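Long-range contacts in alanine racemase (PDB 3HUR), which belongs to the alanine racemase family, whose chain joins an N-terminal TIM-barrel domain to a C-terminal domain rich in beta strands: residues A[253-258]-A[286-291]; A[296-301]-A[335-340]; A[308-313]-A[323-328]. All blocks are in the same frame, centred on the assembly; numbering follows the deposited sequence.

The three contacts show how one strand-rich domain is built from neighbouring strands and the loops that leave them: all lie in the C-terminal domain region of the sequence, and their centres are 11 to 14 Å apart. Contact 1 meets contact 2 where strand 251-263 runs beside strand 334-339; Ser255 O lies 2.7 Å from Val335 N, a probable hydrogen bond. Contact 3 is nested in the chain loop that contact 2 closes, and Ser301 O is 3.0 Å from Ile312 N, another probable bond. Contacts 1 and 3 share apolar packing, with Leu286 CD1 3.9 Å from Val323 CG2. A sulfate ion, probably from the crystallisation liquor, lies about 6 Å from the Arg296 side chain of contact 2.

Contact 1: residues A[253-258]-A[286-291]; sequences VCSEIA and LPFGYN
Ser255, Glu256 and Ile257 meet Leu286, Pro287 and Phe288 in a buried packing contact, formed where a turn leaves strand 281-286 and presses against its antiparallel neighbour, strand 251-263. Pro287 is the centre of an inverse gamma turn, closed by a weak bond of 2.9 Å from Phe288 N to Leu286 O. The turn brings the edge of the proline ring to segment 253-258: CD of Pro287 sits 3.0 Å from the carbonyl oxygen of Glu256 and 3.3 Å from OG of Ser255, so two polar atoms face one ring carbon. The methyl of Ala258 approaches the same carbon.

Ser255 touches both Pro287 and Phe288. With its hydroxyl trans to the main-chain nitrogen (chi1 -179°), OG reaches the rim of the Phe288 ring in the ring plane, 3.6 Å from CD2, while CB of the serine lies near CD2 and CE2 but off that plane. The hydroxyl itself is satisfied by a hydrogen bond to the carbonyl oxygen of Pro9. Leu286 contributes one branch, CD2, which lies 3.9 Å from CA of Ile257 and 4.0 Å from its CG1, where the two side chains cross obliquely.

The rings of Phe288 and Trp294 also meet, their planes at about 55°. Val359 of the second subunit packs on both Ala258 and Pro287, bringing the turn to a subunit boundary. Within the chain, strand 251-263 lies between strand 10-15, bonded at Cys254, and strand 334-339, bonded at Val253 and Ser255.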
loop_
_atom_site.group_PDB
_atom_site.type_symbol
_atom_site.label_atom_id
_atom_site.label_comp_id
_atom_site.label_asym_id
_atom_site.label_seq_id
_atom_site.Cartn_x
_atom_site.Cartn_y
_atom_site.Cartn_z
ATOM N N VAL A 253 -16.889 0.545 13.998
ATOM C CA VAL A 253 -16.793 -0.441 12.956
ATOM C C VAL A 253 -17.183 -1.749 13.660
ATOM O O VAL A 253 -16.689 -2.062 14.752
ATOM C CB VAL A 253 -15.419 -0.507 12.299
ATOM C CG1 VAL A 253 -15.400 -1.629 11.228
ATOM C CG2 VAL A 253 -15.048 0.815 11.670
ATOM N N CYS A 254 -18.105 -2.477 13.041
ATOM C CA CYS A 254 -18.626 -3.678 13.601
ATOM C C CYS A 254 -18.525 -4.817 12.627
ATOM O O CYS A 254 -18.429 -4.624 11.411
ATOM C CB CYS A 254 -20.117 -3.502 13.881
ATOM S SG CYS A 254 -20.516 -2.269 15.041
ATOM N N SER A 255 -18.649 -6.011 13.185
ATOM C CA SER A 255 -18.788 -7.212 12.421
ATOM C C SER A 255 -19.685 -8.172 13.227
ATOM O O SER A 255 -20.403 -7.735 14.130
ATOM C CB SER A 255 -17.414 -7.806 12.148
ATOM O OG SER A 255 -17.508 -8.987 11.365
ATOM N N GLU A 256 -19.644 -9.461 12.891
ATOM C CA GLU A 256 -20.460 -10.460 13.567
ATOM C C GLU A 256 -19.776 -11.810 13.545
ATOM O O GLU A 256 -18.922 -12.035 12.727
ATOM C CB GLU A 256 -21.843 -10.553 12.907
ATOM C CG GLU A 256 -21.821 -11.130 11.500
ATOM C CD GLU A 256 -23.162 -11.040 10.800
ATOM O OE1 GLU A 256 -24.126 -11.634 11.285
ATOM O OE2 GLU A 256 -23.257 -10.384 9.747
ATOM N N ILE A 257 -20.170 -12.707 14.437
ATOM C CA ILE A 257 -19.594 -14.037 14.512
ATOM C C ILE A 257 -20.148 -14.844 13.333
ATOM O O ILE A 257 -21.356 -14.986 13.230
ATOM C CB ILE A 257 -20.018 -14.747 15.824
ATOM C CG1 ILE A 257 -19.437 -14.057 17.044
ATOM C CG2 ILE A 257 -19.591 -16.224 15.826
ATOM C CD1 ILE A 257 -19.737 -14.759 18.371
ATOM N N ALA A 258 -19.251 -15.364 12.485
ATOM C CA ALA A 258 -19.580 -16.218 11.336
ATOM C C ALA A 258 -19.446 -17.721 11.625
ATOM O O ALA A 258 -20.029 -18.541 10.926
ATOM C CB ALA A 258 -18.705 -15.844 10.097
ATOM N N LEU A 286 -14.397 -14.324 12.937
ATOM C CA LEU A 286 -15.054 -13.095 12.519
ATOM C C LEU A 286 -14.640 -12.853 11.077
ATOM O O LEU A 286 -13.495 -13.095 10.716
ATOM C CB LEU A 286 -14.631 -11.917 13.425
ATOM C CG LEU A 286 -14.711 -12.143 14.939
ATOM C CD1 LEU A 286 -14.296 -10.895 15.679
ATOM C CD2 LEU A 286 -16.088 -12.585 15.426
ATOM N N PRO A 287 -15.557 -12.382 10.244
ATOM C CA PRO A 287 -15.231 -12.339 8.845
ATOM C C PRO A 287 -14.540 -11.037 8.446
ATOM O O PRO A 287 -14.975 -10.355 7.524
ATOM C CB PRO A 287 -16.586 -12.507 8.192
ATOM C CG PRO A 287 -17.508 -11.742 9.117
ATOM C CD PRO A 287 -16.974 -12.068 10.477
ATOM N N PHE A 288 -13.462 -10.698 9.141
ATOM C CA PHE A 288 -12.531 -9.729 8.633
ATOM C C PHE A 288 -11.094 -10.130 8.856
ATOM O O PHE A 288 -10.761 -10.889 9.747
ATOM C CB PHE A 288 -12.793 -8.367 9.264
ATOM C CG PHE A 288 -12.783 -8.378 10.753
ATOM C CD1 PHE A 288 -11.617 -8.211 11.437
ATOM C CD2 PHE A 288 -13.952 -8.560 11.464
ATOM C CE1 PHE A 288 -11.602 -8.217 12.805
ATOM C CE2 PHE A 288 -13.952 -8.540 12.852
ATOM C CZ PHE A 288 -12.766 -8.377 13.514
ATOM N N GLY A 289 -10.227 -9.544 8.046
ATOM C CA GLY A 289 -8.792 -9.697 8.220
ATOM C C GLY A 289 -8.036 -8.686 7.418
ATOM O O GLY A 289 -8.552 -7.622 7.107
ATOM N N TYR A 290 -6.827 -9.034 7.005
ATOM C CA TYR A 290 -5.939 -8.041 6.412
ATOM C C TYR A 290 -6.362 -7.534 5.064
ATOM O O TYR A 290 -5.710 -6.645 4.565
ATOM C CB TYR A 290 -4.499 -8.563 6.341
ATOM C CG TYR A 290 -3.886 -8.733 7.710
ATOM C CD1 TYR A 290 -3.560 -7.628 8.489
ATOM C CD2 TYR A 290 -3.612 -9.997 8.223
ATOM C CE1 TYR A 290 -3.006 -7.790 9.759
ATOM C CE2 TYR A 290 -3.055 -10.163 9.483
ATOM C CZ TYR A 290 -2.753 -9.072 10.248
ATOM O OH TYR A 290 -2.180 -9.271 11.503
ATOM N N ASN A 291 -7.388 -8.130 4.447
ATOM C CA ASN A 291 -7.997 -7.578 3.227
ATOM C C ASN A 291 -8.597 -6.238 3.513
ATOM O O ASN A 291 -8.861 -5.495 2.575
ATOM C CB ASN A 291 -9.194 -8.400 2.760
ATOM C CG ASN A 291 -8.882 -9.296 1.624
ATOM O OD1 ASN A 291 -7.831 -9.159 0.996
ATOM N ND2 ASN A 291 -9.806 -10.241 1.329
#

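Contact 2: residues A[296-301]-A[335-340]; sequences RRMQKS and VTLIGK
Met298 and Gly339 form an antiparallel, non-hydrogen-bonded pair, and the side chains around this bridge illustrate how a short strand can be fastened to the end of a longer one. Backbone bonds lie to both sides of the pair: Gln299 N donates to Ile338 O (2.9 Å), and Lys340 N donates to Arg297 O (3.1 Å). A water bridges Gln299 and Ile338 as well, accepting from Ile338 N and probably donating to Gln299 O.

Met298 points its CB away from residues 335-340 overall, though CB still touches Ile338 O at 3.5 Å. With CG anti to the carbonyl carbon (chi1 -53°), CG rests against CD2 of Leu337 at 3.8 Å, the two side chains crossing at about a right angle; a bend at chi2 (-65°) then brings SD near CA of Gly339. Gln299 works differently. Its CG lies between the main-chain nitrogen and carbonyl carbon, and the rest of the side chain extends across Ile338 at a slant; CG packs against CB of that isoleucine, and the carbonyl end of the amide meets its gamma-2 branch, OE1 to CG2 3.6 Å.

Lys340 runs almost fully extended back along residues 296-298. Its CG and CB pass over Arg297 O, and NZ ends on the carbonyl oxygen of Arg296 at 3.2 Å, approaching from 34° out of the carbonyl plane. Lys300 instead curls to give its ammonium to Met298 O, in that carbonyl's plane, and makes a weak bond to Leu295 O. The two NZ atoms are 4.3 Å apart; the carbonyl oxygens probably offset some of their mutual repulsion.

Arg297 leads off to the carbonyl of Gln345. A single antiparallel bridge thus joins the short, weakly bonded strand 298-299 to strand 334-339 of a mixed beta sheet, where the latter also pairs with strands 251-263 and 302-305.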
loop_
_atom_site.group_PDB
_atom_site.type_symbol
_atom_site.label_atom_id
_atom_site.label_comp_id
_atom_site.label_asym_id
_atom_site.label_seq_id
_atom_site.Cartn_x
_atom_site.Cartn_y
_atom_site.Cartn_z
ATOM N N ARG A 296 -6.128 -1.690 9.864
ATOM C CA ARG A 296 -4.865 -1.196 10.366
ATOM C C ARG A 296 -5.010 0.021 11.272
ATOM O O ARG A 296 -4.010 0.455 11.812
ATOM C CB ARG A 296 -3.811 -1.026 9.249
ATOM C CG ARG A 296 -3.824 0.263 8.457
ATOM C CD ARG A 296 -3.187 0.046 7.045
ATOM N NE ARG A 296 -3.878 0.826 5.985
ATOM C CZ ARG A 296 -4.065 0.418 4.713
ATOM N NH1 ARG A 296 -3.636 -0.778 4.288
ATOM N NH2 ARG A 296 -4.735 1.190 3.858
ATOM N N ARG A 297 -6.224 0.533 11.513
ATOM C CA ARG A 297 -6.402 1.519 12.562
ATOM C C ARG A 297 -6.956 0.935 13.852
ATOM O O ARG A 297 -7.192 1.688 14.822
ATOM C CB ARG A 297 -7.277 2.690 12.104
ATOM C CG ARG A 297 -8.763 2.465 12.083
ATOM C CD ARG A 297 -9.534 3.776 12.225
ATOM N NE ARG A 297 -9.389 4.704 11.088
ATOM C CZ ARG A 297 -9.655 6.018 11.160
ATOM N NH1 ARG A 297 -10.100 6.543 12.288
ATOM N NH2 ARG A 297 -9.504 6.811 10.091
ATOM N N MET A 298 -7.162 -0.383 13.879
ATOM C CA MET A 298 -7.745 -1.032 15.039
ATOM C C MET A 298 -6.703 -1.840 15.826
ATOM O O MET A 298 -5.782 -2.422 15.259
ATOM C CB MET A 298 -8.886 -1.954 14.625
ATOM C CG MET A 298 -9.957 -1.328 13.766
ATOM S SD MET A 298 -10.917 -0.055 14.512
ATOM C CE MET A 298 -11.517 0.529 12.943
ATOM N N GLN A 299 -6.859 -1.883 17.137
ATOM C CA GLN A 299 -5.992 -2.686 17.942
ATOM C C GLN A 299 -6.361 -4.132 17.665
ATOM O O GLN A 299 -7.536 -4.472 17.480
ATOM C CB GLN A 299 -6.135 -2.321 19.431
ATOM C CG GLN A 299 -7.454 -2.745 20.096
ATOM C CD GLN A 299 -7.354 -2.828 21.617
ATOM O OE1 GLN A 299 -7.267 -1.793 22.320
ATOM N NE2 GLN A 299 -7.358 -4.062 22.141
ATOM N N LYS A 300 -5.369 -4.998 17.645
ATOM C CA LYS A 300 -5.614 -6.365 17.275
ATOM C C LYS A 300 -5.416 -7.360 18.433
ATOM O O LYS A 300 -5.108 -8.533 18.210
ATOM C CB LYS A 300 -4.776 -6.685 16.038
ATOM C CG LYS A 300 -5.457 -6.131 14.786
ATOM C CD LYS A 300 -4.530 -6.032 13.588
ATOM C CE LYS A 300 -3.567 -4.846 13.679
ATOM N NZ LYS A 300 -4.035 -3.688 12.912
ATOM N N SER A 301 -5.670 -6.908 19.657
ATOM C CA SER A 301 -5.692 -7.799 20.829
ATOM C C SER A 301 -7.072 -8.035 21.433
ATOM O O SER A 301 -7.256 -8.983 22.211
ATOM C CB SER A 301 -4.768 -7.256 21.920
ATOM O OG SER A 301 -4.905 -5.857 22.068
ATOM N N VAL A 335 -20.193 -7.838 16.829
ATOM C CA VAL A 335 -18.861 -7.577 17.357
ATOM C C VAL A 335 -18.468 -6.140 17.042
ATOM O O VAL A 335 -18.799 -5.618 15.981
ATOM C CB VAL A 335 -17.858 -8.502 16.726
ATOM C CG1 VAL A 335 -16.495 -8.169 17.190
ATOM C CG2 VAL A 335 -18.219 -9.972 17.043
ATOM N N THR A 336 -17.812 -5.480 17.989
ATOM C CA THR A 336 -17.386 -4.094 17.802
ATOM C C THR A 336 -15.865 -4.018 17.906
ATOM O O THR A 336 -15.259 -4.569 18.809
ATOM C CB THR A 336 -18.026 -3.133 18.813
ATOM O OG1 THR A 336 -19.445 -3.214 18.701
ATOM C CG2 THR A 336 -17.616 -1.703 18.526
ATOM N N LEU A 337 -15.260 -3.344 16.944
ATOM C CA LEU A 337 -13.836 -3.201 16.909
ATOM C C LEU A 337 -13.429 -2.045 17.794
ATOM O O LEU A 337 -14.220 -1.144 18.024
ATOM C CB LEU A 337 -13.380 -3.016 15.461
ATOM C CG LEU A 337 -13.160 -4.430 14.916
ATOM C CD1 LEU A 337 -14.110 -4.766 13.834
ATOM C CD2 LEU A 337 -11.682 -4.623 14.530
ATOM N N ILE A 338 -12.198 -2.116 18.312
ATOM C CA ILE A 338 -11.633 -1.091 19.164
ATOM C C ILE A 338 -10.470 -0.438 18.457
ATOM O O ILE A 338 -9.570 -1.119 17.972
ATOM C CB ILE A 338 -11.069 -1.661 20.485
ATOM C CG1 ILE A 338 -12.130 -2.504 21.226
ATOM C CG2 ILE A 338 -10.504 -0.498 21.363
ATOM C CD1 ILE A 338 -11.536 -3.279 22.436
ATOM N N GLY A 339 -10.489 0.886 18.414
ATOM C CA GLY A 339 -9.450 1.663 17.737
ATOM C C GLY A 339 -8.208 1.881 18.594
ATOM O O GLY A 339 -8.299 2.121 19.809
ATOM N N LYS A 340 -7.045 1.799 17.949
ATOM C CA LYS A 340 -5.776 2.213 18.533
ATOM C C LYS A 340 -5.898 3.570 19.237
ATOM O O LYS A 340 -5.316 3.768 20.305
ATOM C CB LYS A 340 -4.709 2.293 17.435
ATOM C CG LYS A 340 -4.246 0.929 16.878
ATOM C CD LYS A 340 -3.103 1.106 15.881
ATOM C CE LYS A 340 -2.506 -0.251 15.449
ATOM N NZ LYS A 340 -1.808 -0.168 14.111
HETATM O O HOH W 1 -10.419 -4.219 17.947
#

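Contact 3: residues A[308-313]-A[323-328]; sequences KRMPII and VKLDRK
A single beta bridge, Ile312 with Val323, joins residues 308-313 to strand 321-324 in the beta-rich C-terminal part of this alanine racemase fold. It rests on one backbone bond, from Lys324 N to Pro311 O at 3.2 Å, with the donor nearly in line with the carbonyl. The same oxygen also takes a CA-H...O contact from Val323, 3.4 Å from its CA, so two hydrogens are directed at one acceptor. The touching parts, residues 308-313 and 323-326, run 132° apart in end-to-end direction.

Side chains fill the angle between them. Val323 divides its work between its branches: CG1 packs against CB of Met310, and CG2 against CG1 of Ile312. Met310 reaches on from there over residues 324-326, its CB near Lys324 O, its sulfur 3.9 Å from CA of Leu325 and its CE 3.3 Å from OD1 of Asp326. On the far side of the bridge from Met310, Ile313 holds CG1 between its main-chain nitrogen and carbonyl carbon (chi1 73°); with chi2 at -73° this puts CD1 over the backbone of Val323 and Lys324. The Pro311 ring and CD1 of Ile313 both touch CB of Lys324, whose amine end leads away.

Strand 302-305 backs this contact, with Ile305 touching Met310 and Leu325. At the exposed end, OD1 of Asp326 is hydrogen-bonded to the hydroxyl of Tyr329. OD2 of Asp326 faces the Lys308 side chain, 3.8 Å from CD and 4.2 Å from NZ, too long for a salt bridge.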
loop_
_atom_site.group_PDB
_atom_site.type_symbol
_atom_site.label_atom_id
_atom_site.label_comp_id
_atom_site.label_asym_id
_atom_site.label_seq_id
_atom_site.Cartn_x
_atom_site.Cartn_y
_atom_site.Cartn_z
ATOM N N LYS A 308 -18.726 -6.722 26.669
ATOM C CA LYS A 308 -17.480 -7.198 27.242
ATOM C C LYS A 308 -16.379 -7.316 26.191
ATOM O O LYS A 308 -16.598 -7.433 24.982
ATOM C CB LYS A 308 -17.660 -8.555 27.961
ATOM C CG LYS A 308 -19.088 -8.825 28.510
ATOM C CD LYS A 308 -19.095 -9.718 29.785
ATOM C CE LYS A 308 -20.504 -9.792 30.453
ATOM N NZ LYS A 308 -21.355 -10.916 29.901
ATOM N N ARG A 309 -15.182 -7.395 26.712
ATOM C CA ARG A 309 -14.005 -7.273 25.942
ATOM C C ARG A 309 -13.278 -8.640 25.893
ATOM O O ARG A 309 -12.569 -8.994 26.827
ATOM C CB ARG A 309 -13.211 -6.215 26.668
ATOM C CG ARG A 309 -12.187 -5.535 25.858
ATOM C CD ARG A 309 -11.658 -4.261 26.579
ATOM N NE ARG A 309 -10.277 -3.994 26.154
ATOM C CZ ARG A 309 -9.197 -4.725 26.498
ATOM N NH1 ARG A 309 -9.295 -5.776 27.323
ATOM N NH2 ARG A 309 -7.989 -4.396 26.020
ATOM N N MET A 310 -13.475 -9.410 24.812
ATOM C CA MET A 310 -12.861 -10.753 24.667
ATOM C C MET A 310 -11.616 -10.686 23.761
ATOM O O MET A 310 -11.531 -9.800 22.907
ATOM C CB MET A 310 -13.896 -11.771 24.169
ATOM C CG MET A 310 -15.016 -12.013 25.192
ATOM S SD MET A 310 -16.518 -12.601 24.480
ATOM C CE MET A 310 -17.824 -11.825 25.440
ATOM N N PRO A 311 -10.632 -11.592 23.965
ATOM C CA PRO A 311 -9.345 -11.422 23.319
ATOM C C PRO A 311 -9.226 -12.062 21.935
ATOM O O PRO A 311 -9.870 -13.058 21.644
ATOM C CB PRO A 311 -8.399 -12.106 24.297
ATOM C CG PRO A 311 -9.185 -13.237 24.775
ATOM C CD PRO A 311 -10.599 -12.731 24.897
ATOM N N ILE A 312 -8.376 -11.488 21.105
ATOM C CA ILE A 312 -8.136 -12.008 19.794
ATOM C C ILE A 312 -7.005 -12.987 19.963
ATOM O O ILE A 312 -5.990 -12.645 20.540
ATOM C CB ILE A 312 -7.717 -10.892 18.832
ATOM C CG1 ILE A 312 -8.950 -10.132 18.368
ATOM C CG2 ILE A 312 -6.970 -11.458 17.627
ATOM C CD1 ILE A 312 -8.635 -8.820 17.689
ATOM N N ILE A 313 -7.164 -14.198 19.445
ATOM C CA ILE A 313 -6.110 -15.179 19.538
ATOM C C ILE A 313 -5.719 -15.716 18.181
ATOM O O ILE A 313 -6.574 -16.034 17.370
ATOM C CB ILE A 313 -6.460 -16.344 20.502
ATOM C CG1 ILE A 313 -7.498 -17.312 19.924
ATOM C CG2 ILE A 313 -6.976 -15.811 21.842
ATOM C CD1 ILE A 313 -8.869 -16.756 19.877
ATOM N N VAL A 323 -11.544 -15.202 17.915
ATOM C CA VAL A 323 -11.683 -14.703 19.289
ATOM C C VAL A 323 -12.120 -15.772 20.293
ATOM O O VAL A 323 -13.085 -16.498 20.084
ATOM C CB VAL A 323 -12.694 -13.517 19.332
ATOM C CG1 VAL A 323 -12.997 -13.094 20.764
ATOM C CG2 VAL A 323 -12.152 -12.341 18.532
ATOM N N LYS A 324 -11.412 -15.837 21.413
ATOM C CA LYS A 324 -11.809 -16.697 22.533
ATOM C C LYS A 324 -12.956 -16.055 23.255
ATOM O O LYS A 324 -12.789 -14.985 23.793
ATOM C CB LYS A 324 -10.647 -16.898 23.526
ATOM C CG LYS A 324 -10.958 -17.910 24.669
ATOM C CD LYS A 324 -9.851 -17.971 25.732
ATOM C CE LYS A 324 -10.301 -18.889 26.923
ATOM N NZ LYS A 324 -9.245 -19.125 28.003
ATOM N N LEU A 325 -14.102 -16.734 23.288
ATOM C CA LEU A 325 -15.326 -16.233 23.930
ATOM C C LEU A 325 -15.430 -16.702 25.394
ATOM O O LEU A 325 -14.841 -17.714 25.772
ATOM C CB LEU A 325 -16.547 -16.737 23.168
ATOM C CG LEU A 325 -16.547 -16.586 21.638
ATOM C CD1 LEU A 325 -17.655 -17.434 20.965
ATOM C CD2 LEU A 325 -16.657 -15.110 21.253
ATOM N N ASP A 326 -16.203 -15.994 26.211
ATOM C CA ASP A 326 -16.285 -16.340 27.637
ATOM C C ASP A 326 -17.313 -17.452 27.844
ATOM O O ASP A 326 -17.135 -18.335 28.682
ATOM C CB ASP A 326 -16.446 -15.102 28.579
ATOM C CG ASP A 326 -17.697 -14.246 28.301
ATOM O OD1 ASP A 326 -18.445 -14.520 27.330
ATOM O OD2 ASP A 326 -17.928 -13.271 29.082
ATOM N N ARG A 327 -18.358 -17.436 27.041
ATOM C CA ARG A 327 -19.300 -18.546 26.977
ATOM C C ARG A 327 -19.555 -18.781 25.499
ATOM O O ARG A 327 -18.852 -18.235 24.668
ATOM C CB ARG A 327 -20.595 -18.211 27.745
ATOM C CG ARG A 327 -21.001 -16.758 27.684
ATOM C CD ARG A 327 -22.475 -16.571 28.014
ATOM N NE ARG A 327 -23.309 -16.571 26.806
ATOM C CZ ARG A 327 -24.136 -15.591 26.442
ATOM N NH1 ARG A 327 -24.830 -15.715 25.305
ATOM N NH2 ARG A 327 -24.288 -14.501 27.200
ATOM N N LYS A 328 -20.550 -19.586 25.165
ATOM C CA LYS A 328 -20.861 -19.869 23.775
ATOM C C LYS A 328 -21.776 -18.744 23.304
ATOM O O LYS A 328 -22.706 -18.387 24.039
ATOM C CB LYS A 328 -21.552 -21.246 23.682
ATOM C CG LYS A 328 -21.925 -21.721 22.259
ATOM C CD LYS A 328 -23.001 -22.828 22.290
ATOM C CE LYS A 328 -23.274 -23.426 20.886
ATOM N NZ LYS A 328 -24.720 -23.829 20.682
#